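Local coordinates for protein glucosamine-6-phosphate deaminase (Thermotoga maritima, PDB 1J5X) that belongs to the SIS-domain family and folds into two alpha/beta halves, each built round a parallel beta sheet, at residues S108-V116 with P334-L342; M220-S230 with D304-A315. One frame throughout, in Å; residues are numbered along the deposited sequence.

Contact 1. Residues S108-V116 with P334-L342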
loop_
_atom_site.group_PDB
_atom_site.type_symbol
_atom_site.label_atom_id
_atom_site.label_comp_id
_atom_site.label_asym_id
_atom_site.label_seq_id
_atom_site.Cartn_x
_atom_site.Cartn_y
_atom_site.Cartn_z
ATOM N N SER A 108 11.820 5.500 -1.537
ATOM C CA SER A 108 12.350 5.684 -0.153
ATOM C C SER A 108 11.729 7.032 0.241
ATOM O O SER A 108 12.111 8.060 -0.302
ATOM C CB SER A 108 13.891 5.815 -0.133
ATOM O OG SER A 108 14.260 6.226 1.221
ATOM N N ARG A 109 10.790 6.977 1.156
ATOM C CA ARG A 109 10.082 8.181 1.611
ATOM C C ARG A 109 11.087 9.243 2.074
ATOM O O ARG A 109 11.048 10.373 1.596
ATOM C CB ARG A 109 9.163 7.807 2.754
ATOM C CG ARG A 109 8.409 9.016 3.362
ATOM C CD ARG A 109 7.401 8.554 4.397
ATOM N NE ARG A 109 7.973 7.693 5.439
ATOM C CZ ARG A 109 7.475 7.578 6.669
ATOM N NH1 ARG A 109 6.412 8.283 7.019
ATOM N NH2 ARG A 109 7.995 6.712 7.531
ATOM N N THR A 110 11.993 8.867 2.994
ATOM C CA THR A 110 12.981 9.863 3.507
ATOM C C THR A 110 14.075 10.113 2.479
ATOM O O THR A 110 14.805 11.125 2.517
ATOM C CB THR A 110 13.679 9.405 4.843
ATOM O OG1 THR A 110 14.474 8.248 4.579
ATOM C CG2 THR A 110 12.652 9.127 5.955
ATOM N N GLY A 111 14.194 9.184 1.522
ATOM C CA GLY A 111 15.197 9.299 0.462
ATOM C C GLY A 111 16.624 8.929 0.901
ATOM O O GLY A 111 17.557 9.045 0.139
ATOM N N ASN A 112 16.774 8.443 2.119
ATOM C CA ASN A 112 18.119 8.138 2.592
ATOM C C ASN A 112 18.299 6.664 3.019
ATOM O O ASN A 112 19.345 6.282 3.568
ATOM C CB ASN A 112 18.482 9.118 3.741
ATOM C CG ASN A 112 18.743 10.535 3.229
ATOM O OD1 ASN A 112 19.387 10.656 2.081
ATOM N ND2 ASN A 112 18.393 11.531 3.915
ATOM N N THR A 113 17.298 5.838 2.704
ATOM C CA THR A 113 17.327 4.395 3.034
ATOM C C THR A 113 18.546 3.756 2.367
ATOM O O THR A 113 18.669 3.735 1.143
ATOM C CB THR A 113 16.015 3.721 2.558
ATOM O OG1 THR A 113 14.919 4.469 3.096
ATOM C CG2 THR A 113 15.924 2.288 3.055
ATOM N N THR A 114 19.467 3.266 3.198
ATOM C CA THR A 114 20.715 2.723 2.671
ATOM C C THR A 114 20.562 1.681 1.567
ATOM O O THR A 114 21.227 1.771 0.540
ATOM C CB THR A 114 21.566 2.117 3.767
ATOM O OG1 THR A 114 21.712 3.049 4.872
ATOM C CG2 THR A 114 22.933 1.828 3.194
ATOM N N GLU A 115 19.677 0.722 1.798
ATOM C CA GLU A 115 19.458 -0.336 0.807
ATOM C C GLU A 115 18.972 0.215 -0.538
ATOM O O GLU A 115 19.331 -0.300 -1.584
ATOM C CB GLU A 115 18.457 -1.322 1.394
ATOM C CG GLU A 115 19.061 -2.162 2.493
ATOM C CD GLU A 115 17.972 -2.786 3.330
ATOM O OE1 GLU A 115 17.288 -3.698 2.779
ATOM O OE2 GLU A 115 17.741 -2.369 4.493
ATOM N N VAL A 116 18.179 1.294 -0.507
ATOM C CA VAL A 116 17.622 1.852 -1.748
ATOM C C VAL A 116 18.712 2.585 -2.481
ATOM O O VAL A 116 18.762 2.563 -3.704
ATOM C CB VAL A 116 16.402 2.784 -1.426
ATOM C CG1 VAL A 116 15.829 3.426 -2.731
ATOM C CG2 VAL A 116 15.341 1.959 -0.768
ATOM N N PRO A 334 7.728 0.227 18.954
ATOM C CA PRO A 334 9.027 -0.174 19.512
ATOM C C PRO A 334 10.034 -0.409 18.388
ATOM O O PRO A 334 9.659 -0.914 17.334
ATOM C CB PRO A 334 8.743 -1.513 20.170
ATOM C CG PRO A 334 7.297 -1.651 20.235
ATOM C CD PRO A 334 6.730 -0.833 19.129
ATOM N N HIS A 335 11.296 -0.073 18.641
ATOM C CA HIS A 335 12.447 -0.304 17.732
ATOM C C HIS A 335 12.555 0.311 16.343
ATOM O O HIS A 335 13.622 0.212 15.714
ATOM C CB HIS A 335 12.667 -1.803 17.524
ATOM C CG HIS A 335 12.118 -2.675 18.608
ATOM N ND1 HIS A 335 12.455 -2.521 19.940
ATOM C CD2 HIS A 335 11.293 -3.753 18.548
ATOM C CE1 HIS A 335 11.859 -3.470 20.650
ATOM N NE2 HIS A 335 11.148 -4.230 19.829
ATOM N N LEU A 336 11.480 0.912 15.841
ATOM C CA LEU A 336 11.500 1.491 14.497
ATOM C C LEU A 336 12.137 2.851 14.321
ATOM O O LEU A 336 12.036 3.700 15.197
ATOM C CB LEU A 336 10.083 1.594 13.952
ATOM C CG LEU A 336 9.297 0.271 13.918
ATOM C CD1 LEU A 336 8.053 0.486 13.072
ATOM C CD2 LEU A 336 10.142 -0.859 13.365
ATOM N N GLU A 337 12.709 3.071 13.129
ATOM C CA GLU A 337 13.361 4.327 12.755
ATOM C C GLU A 337 12.797 4.827 11.421
ATOM O O GLU A 337 12.503 4.017 10.541
ATOM C CB GLU A 337 14.864 4.101 12.581
ATOM C CG GLU A 337 15.574 3.492 13.780
ATOM C CD GLU A 337 17.022 3.130 13.454
ATOM O OE1 GLU A 337 17.238 2.146 12.699
ATOM O OE2 GLU A 337 17.945 3.835 13.936
ATOM N N LYS A 338 12.662 6.134 11.219
ATOM C CA LYS A 338 12.118 6.576 9.915
ATOM C C LYS A 338 13.058 6.159 8.778
ATOM O O LYS A 338 12.633 5.596 7.751
ATOM C CB LYS A 338 11.919 8.093 9.891
ATOM C CG LYS A 338 10.571 8.563 9.302
ATOM C CD LYS A 338 10.648 9.986 8.735
ATOM C CE LYS A 338 9.253 10.496 8.308
ATOM N NZ LYS A 338 9.272 11.824 7.607
ATOM N N THR A 339 14.347 6.430 8.942
ATOM C CA THR A 339 15.309 6.067 7.915
ATOM C C THR A 339 16.091 4.863 8.412
ATOM O O THR A 339 16.760 4.945 9.469
ATOM C CB THR A 339 16.280 7.217 7.590
ATOM O OG1 THR A 339 15.543 8.317 7.066
ATOM C CG2 THR A 339 17.274 6.811 6.500
ATOM N N VAL A 340 15.987 3.735 7.690
ATOM C CA VAL A 340 16.719 2.518 8.055
ATOM C C VAL A 340 18.093 2.561 7.344
ATOM O O VAL A 340 18.198 2.531 6.114
ATOM C CB VAL A 340 15.898 1.253 7.673
ATOM C CG1 VAL A 340 16.696 -0.001 7.946
ATOM C CG2 VAL A 340 14.572 1.242 8.465
ATOM N N VAL A 341 19.149 2.634 8.150
ATOM C CA VAL A 341 20.535 2.796 7.671
ATOM C C VAL A 341 21.459 1.683 8.129
ATOM O O VAL A 341 21.586 1.463 9.337
ATOM C CB VAL A 341 21.132 4.123 8.215
ATOM C CG1 VAL A 341 22.600 4.299 7.770
ATOM C CG2 VAL A 341 20.264 5.301 7.749
ATOM N N LEU A 342 22.120 1.011 7.179
ATOM C CA LEU A 342 23.022 -0.100 7.502
ATOM C C LEU A 342 24.482 0.372 7.629
ATOM O O LEU A 342 24.786 1.510 7.155
ATOM C CB LEU A 342 22.964 -1.169 6.415
ATOM C CG LEU A 342 21.600 -1.760 6.086
ATOM C CD1 LEU A 342 21.778 -2.746 4.969
ATOM C CD2 LEU A 342 21.002 -2.433 7.318
ATOM O OXT LEU A 342 25.293 -0.431 8.165
HETATM O O HOH W 1 10.296 5.614 6.099
HETATM O O HOH W 2 14.117 3.926 5.644
HETATM O O HOH W 3 18.479 0.317 4.489
#

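Contact 2. Residues M220-S230 with D304-A315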
loop_
_atom_site.group_PDB
_atom_site.type_symbol
_atom_site.label_atom_id
_atom_site.label_comp_id
_atom_site.label_asym_id
_atom_site.label_seq_id
_atom_site.Cartn_x
_atom_site.Cartn_y
_atom_site.Cartn_z
HETATM N N MSE A 220 -6.678 -10.028 -3.901
HETATM C CA MSE A 220 -5.916 -10.511 -5.043
HETATM C C MSE A 220 -5.206 -9.405 -5.812
HETATM O O MSE A 220 -5.693 -8.268 -5.864
HETATM C CB MSE A 220 -6.849 -11.216 -6.071
HETATM C CG MSE A 220 -7.487 -12.454 -5.448
HETATM SE SE MSE A 220 -8.598 -13.210 -6.954
HETATM C CE MSE A 220 -8.888 -15.084 -6.243
ATOM N N SER A 221 -4.089 -9.793 -6.439
ATOM C CA SER A 221 -3.318 -8.917 -7.303
ATOM C C SER A 221 -3.024 -7.586 -6.634
ATOM O O SER A 221 -2.404 -7.598 -5.583
ATOM C CB SER A 221 -4.094 -8.706 -8.616
ATOM O OG SER A 221 -4.412 -9.970 -9.162
ATOM N N GLU A 222 -3.401 -6.454 -7.245
ATOM C CA GLU A 222 -3.161 -5.171 -6.571
ATOM C C GLU A 222 -3.712 -5.174 -5.124
ATOM O O GLU A 222 -3.084 -4.538 -4.234
ATOM C CB GLU A 222 -3.832 -3.996 -7.264
ATOM C CG GLU A 222 -3.184 -3.574 -8.557
ATOM C CD GLU A 222 -3.721 -4.427 -9.787
ATOM O OE1 GLU A 222 -4.066 -5.610 -9.619
ATOM O OE2 GLU A 222 -3.729 -3.912 -10.925
ATOM N N PHE A 223 -4.842 -5.854 -4.900
ATOM C CA PHE A 223 -5.431 -5.879 -3.535
ATOM C C PHE A 223 -4.655 -6.754 -2.556
ATOM O O PHE A 223 -4.884 -6.672 -1.341
ATOM C CB PHE A 223 -6.887 -6.287 -3.600
ATOM C CG PHE A 223 -7.762 -5.261 -4.305
ATOM C CD1 PHE A 223 -7.209 -4.029 -4.771
ATOM C CD2 PHE A 223 -9.109 -5.552 -4.516
ATOM C CE1 PHE A 223 -7.981 -3.076 -5.435
ATOM C CE2 PHE A 223 -9.918 -4.629 -5.189
ATOM C CZ PHE A 223 -9.356 -3.375 -5.654
ATOM N N PHE A 224 -3.796 -7.632 -3.081
ATOM C CA PHE A 224 -2.884 -8.418 -2.223
ATOM C C PHE A 224 -1.822 -7.421 -1.739
ATOM O O PHE A 224 -1.456 -7.432 -0.569
ATOM C CB PHE A 224 -2.159 -9.528 -3.001
ATOM C CG PHE A 224 -1.107 -10.209 -2.182
ATOM C CD1 PHE A 224 -1.451 -10.870 -1.011
ATOM C CD2 PHE A 224 0.236 -10.083 -2.538
ATOM C CE1 PHE A 224 -0.476 -11.398 -0.167
ATOM C CE2 PHE A 224 1.245 -10.625 -1.693
ATOM C CZ PHE A 224 0.875 -11.267 -0.507
ATOM N N GLY A 225 -1.300 -6.583 -2.642
ATOM C CA GLY A 225 -0.332 -5.569 -2.216
ATOM C C GLY A 225 -0.967 -4.669 -1.134
ATOM O O GLY A 225 -0.332 -4.297 -0.132
ATOM N N VAL A 226 -2.253 -4.312 -1.338
ATOM C CA VAL A 226 -2.961 -3.470 -0.354
ATOM C C VAL A 226 -3.019 -4.258 0.961
ATOM O O VAL A 226 -2.904 -3.664 2.041
ATOM C CB VAL A 226 -4.429 -3.191 -0.808
ATOM C CG1 VAL A 226 -5.257 -2.626 0.341
ATOM C CG2 VAL A 226 -4.419 -2.190 -1.996
ATOM N N SER A 227 -3.228 -5.570 0.845
ATOM C CA SER A 227 -3.324 -6.461 2.030
ATOM C C SER A 227 -1.984 -6.559 2.760
ATOM O O SER A 227 -1.926 -6.486 3.997
ATOM C CB SER A 227 -3.873 -7.825 1.592
ATOM O OG SER A 227 -5.279 -7.678 1.217
ATOM N N LEU A 228 -0.881 -6.645 2.005
ATOM C CA LEU A 228 0.428 -6.715 2.664
ATOM C C LEU A 228 0.685 -5.447 3.443
ATOM O O LEU A 228 1.180 -5.491 4.605
ATOM C CB LEU A 228 1.572 -6.862 1.675
ATOM C CG LEU A 228 2.224 -8.213 1.507
ATOM C CD1 LEU A 228 3.513 -7.910 0.687
ATOM C CD2 LEU A 228 2.572 -8.974 2.864
ATOM N N GLU A 229 0.381 -4.305 2.809
ATOM C CA GLU A 229 0.560 -3.020 3.443
ATOM C C GLU A 229 -0.399 -2.944 4.674
ATOM O O GLU A 229 0.019 -2.489 5.760
ATOM C CB GLU A 229 0.252 -1.868 2.458
ATOM C CG GLU A 229 0.273 -0.429 3.057
ATOM C CD GLU A 229 1.628 0.013 3.659
ATOM O OE1 GLU A 229 2.587 -0.795 3.640
ATOM O OE2 GLU A 229 1.695 1.160 4.127
ATOM N N SER A 230 -1.621 -3.471 4.532
ATOM C CA SER A 230 -2.561 -3.413 5.673
ATOM C C SER A 230 -1.966 -4.163 6.905
ATOM O O SER A 230 -1.986 -3.668 8.060
ATOM C CB SER A 230 -3.863 -4.053 5.282
ATOM O OG SER A 230 -4.525 -3.196 4.339
ATOM N N ASP A 304 -13.210 -1.976 -8.522
ATOM C CA ASP A 304 -12.292 -1.910 -9.655
ATOM C C ASP A 304 -10.897 -1.629 -9.077
ATOM O O ASP A 304 -10.794 -0.993 -8.006
ATOM C CB ASP A 304 -12.645 -0.763 -10.568
ATOM C CG ASP A 304 -11.677 -0.633 -11.677
ATOM O OD1 ASP A 304 -10.984 0.397 -11.684
ATOM O OD2 ASP A 304 -11.568 -1.593 -12.508
ATOM N N TRP A 305 -9.888 -2.035 -9.822
ATOM C CA TRP A 305 -8.476 -1.918 -9.372
ATOM C C TRP A 305 -8.045 -0.507 -9.012
ATOM O O TRP A 305 -7.161 -0.348 -8.168
ATOM C CB TRP A 305 -7.510 -2.449 -10.436
ATOM C CG TRP A 305 -7.831 -3.906 -10.801
ATOM C CD1 TRP A 305 -8.215 -4.382 -12.038
ATOM C CD2 TRP A 305 -7.748 -5.045 -9.937
ATOM N NE1 TRP A 305 -8.364 -5.760 -11.998
ATOM C CE2 TRP A 305 -8.084 -6.195 -10.720
ATOM C CE3 TRP A 305 -7.432 -5.223 -8.578
ATOM C CZ2 TRP A 305 -8.096 -7.503 -10.180
ATOM C CZ3 TRP A 305 -7.457 -6.528 -8.049
ATOM C CH2 TRP A 305 -7.783 -7.657 -8.866
ATOM N N LYS A 306 -8.644 0.494 -9.663
ATOM C CA LYS A 306 -8.287 1.889 -9.382
ATOM C C LYS A 306 -8.517 2.272 -7.907
ATOM O O LYS A 306 -7.918 3.229 -7.426
ATOM C CB LYS A 306 -9.115 2.857 -10.269
ATOM C CG LYS A 306 -8.614 2.963 -11.740
ATOM C CD LYS A 306 -9.424 4.096 -12.467
ATOM C CE LYS A 306 -9.253 3.991 -14.016
ATOM N NZ LYS A 306 -9.596 2.665 -14.571
ATOM N N SER A 307 -9.404 1.574 -7.200
ATOM C CA SER A 307 -9.657 1.939 -5.799
ATOM C C SER A 307 -8.456 1.543 -4.879
ATOM O O SER A 307 -8.510 1.796 -3.678
ATOM C CB SER A 307 -10.921 1.206 -5.269
ATOM O OG SER A 307 -10.722 -0.202 -5.359
ATOM N N ALA A 308 -7.440 0.900 -5.431
ATOM C CA ALA A 308 -6.303 0.450 -4.620
ATOM C C ALA A 308 -5.712 1.560 -3.770
ATOM O O ALA A 308 -5.343 1.279 -2.617
ATOM C CB ALA A 308 -5.200 -0.189 -5.496
ATOM N N PHE A 309 -5.677 2.797 -4.290
ATOM C CA PHE A 309 -5.067 3.883 -3.528
ATOM C C PHE A 309 -5.845 4.314 -2.259
ATOM O O PHE A 309 -5.325 5.069 -1.407
ATOM C CB PHE A 309 -4.772 5.059 -4.434
ATOM C CG PHE A 309 -5.993 5.866 -4.801
ATOM C CD1 PHE A 309 -6.764 5.502 -5.916
ATOM C CD2 PHE A 309 -6.399 6.969 -4.012
ATOM C CE1 PHE A 309 -7.919 6.236 -6.226
ATOM C CE2 PHE A 309 -7.531 7.698 -4.310
ATOM C CZ PHE A 309 -8.314 7.338 -5.427
ATOM N N LEU A 310 -7.088 3.867 -2.120
ATOM C CA LEU A 310 -7.847 4.154 -0.918
ATOM C C LEU A 310 -7.932 2.921 -0.003
ATOM O O LEU A 310 -8.312 3.033 1.160
ATOM C CB LEU A 310 -9.284 4.480 -1.270
ATOM C CG LEU A 310 -9.622 5.744 -2.065
ATOM C CD1 LEU A 310 -11.142 5.738 -2.407
ATOM C CD2 LEU A 310 -9.300 6.975 -1.176
ATOM N N ARG A 311 -7.646 1.726 -0.531
ATOM C CA ARG A 311 -7.953 0.550 0.258
ATOM C C ARG A 311 -7.123 0.154 1.463
ATOM O O ARG A 311 -7.454 -0.844 2.103
ATOM C CB ARG A 311 -8.187 -0.677 -0.641
ATOM C CG ARG A 311 -9.600 -0.608 -1.399
ATOM C CD ARG A 311 -9.613 -1.625 -2.545
ATOM N NE ARG A 311 -10.952 -1.802 -3.158
ATOM C CZ ARG A 311 -11.803 -2.760 -2.801
ATOM N NH1 ARG A 311 -11.475 -3.636 -1.833
ATOM N NH2 ARG A 311 -12.998 -2.865 -3.447
ATOM N N THR A 312 -6.054 0.879 1.728
ATOM C CA THR A 312 -5.317 0.593 2.991
ATOM C C THR A 312 -5.890 1.475 4.128
ATOM O O THR A 312 -5.565 1.295 5.296
ATOM C CB THR A 312 -3.773 0.815 2.904
ATOM O OG1 THR A 312 -3.447 2.176 2.661
ATOM C CG2 THR A 312 -3.184 -0.071 1.784
ATOM N N VAL A 313 -6.762 2.401 3.802
ATOM C CA VAL A 313 -7.332 3.275 4.844
ATOM C C VAL A 313 -8.044 2.475 5.958
ATOM O O VAL A 313 -7.829 2.733 7.153
ATOM C CB VAL A 313 -8.301 4.304 4.205
ATOM C CG1 VAL A 313 -9.090 5.065 5.291
ATOM C CG2 VAL A 313 -7.521 5.293 3.391
ATOM N N PRO A 314 -8.898 1.525 5.610
ATOM C CA PRO A 314 -9.552 0.769 6.676
ATOM C C PRO A 314 -8.517 0.127 7.643
ATOM O O PRO A 314 -8.677 0.160 8.847
ATOM C CB PRO A 314 -10.325 -0.284 5.920
ATOM C CG PRO A 314 -10.742 0.459 4.643
ATOM C CD PRO A 314 -9.447 1.153 4.268
ATOM N N ALA A 315 -7.460 -0.484 7.085
ATOM C CA ALA A 315 -6.452 -1.116 7.956
ATOM C C ALA A 315 -5.646 -0.097 8.770
ATOM O O ALA A 315 -5.261 -0.397 9.905
ATOM C CB ALA A 315 -5.486 -2.031 7.081
HETATM O O HOH W 4 -0.832 2.720 4.007
HETATM O O HOH W 5 -7.251 -1.912 4.422
#

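Contact 1. Residues S108-V116 with P334-L342
Thr110 and Thr339 meet hydroxyl to hydroxyl, their OG1 atoms 2.7 Å apart in a hydrogen bond. Thr110 OG1 sits between its own backbone N and carbonyl carbon (chi1 65°), which points it at the tail. Two further direct bonds use the main chain. Thr114 N donates to Val340 O at 3.3 Å, with an N-H...O angle of 153°. Leu342 N donates to Thr114 OG1 at 3.1 Å, less straight at 143°, so both the amide and the hydroxyl of Thr114 are engaged by the last residues of the chain.

Three waters extend this polar seam. One links Arg109 NH2 to Lys338 O; another joins Thr113 OG1, Lys338 O and Val340 N; the third takes a bond from Glu115 N and donates to Glu115 OE2 and Val340 O.

Apolar contact flanks the bonds. Thr110 CG2 lies 3.5 Å from Lys338 CD, Thr339 CG2 packs against Asn112 CB at 3.8 Å, and Leu342 CD1 touches Glu115 CG at 3.7 Å.

The charged ends have partners outside the two segments. Lys338 CE lies over the centre of one face of the Arg109 guanidinium, the two side chains crossing at about a right angle, with Arg109 NH1 and Lys338 NZ 4.6 Å apart. Glu155 serves both, through a salt bridge from its carboxylate to Arg109 and through its carbonyl to Lys338.

The C-terminal tail is thus held on this SIS-domain loop and helix start mainly by threonine hydroxyls, amides and bridging water, a hydrated surface closure with little apolar packing.

Contact 2. Residues M220-S230 with D304-A315
Phe223 is the main bump, a ring wedged between Trp305 and Arg311 where helix 222-238, which follows strand 214-218 of the parallel sheet in the second alpha/beta half, packs along the segment leading into helix 313-326. One face of the Phe223 ring receives the edge of Trp305 in a T-shaped pair, planes at 61° and six-membered-ring centroids 4.9 Å apart. Across the opposite face the Arg311 guanidinium lies nearly flat, planes at 18° and centres 4.2 Å apart; its extended chain also sets CD over that face as a CH-pi contact. Arg311 NE bonds to Ser307 OG close to the guanidinium plane and, together with NH1 to Gln267 OE1 and Val293 O and NH2 to Ser302 O, restrains its rotation.

Trp305 fills a hollow of its own: Glu222 OE1 stands over one face, 3.5 Å from Trp305 CE3, while Met220 O meets the ring edge. The Glu222 carboxylate salt-bridges Arg76, which also makes a cation-pi contact with Trp305.

Farther along, Val226 fits between Ala308 and Thr312, its CG2 4.1 Å from Ala308 CB; its CG1 meets Thr312 CG2 and presses on Arg311 O at 3.3 Å. At the far end a water donates to both Ser230 OG and Arg311 O and accepts from Ala315 N.

Contact 2 is nested along the chain inside the loop closed by contact 1, yet the two do not touch: their centres lie about 23 Å apart and their nearest atoms about 9 Å. Their depths differ as well. The centre of contact 2 is about 6 Å from the centre of the chain. Its aromatic packing is internal to the second alpha/beta half, but Glu222 and Trp305 reach Arg76, and Glu229 reaches Asn65, on helix 62-78 of the first half, so it lies beside the junction. Contact 1, centred about 17 Å from the chain centre, crosses directly: its hydrated tail returns the C-terminus from the second half onto the first.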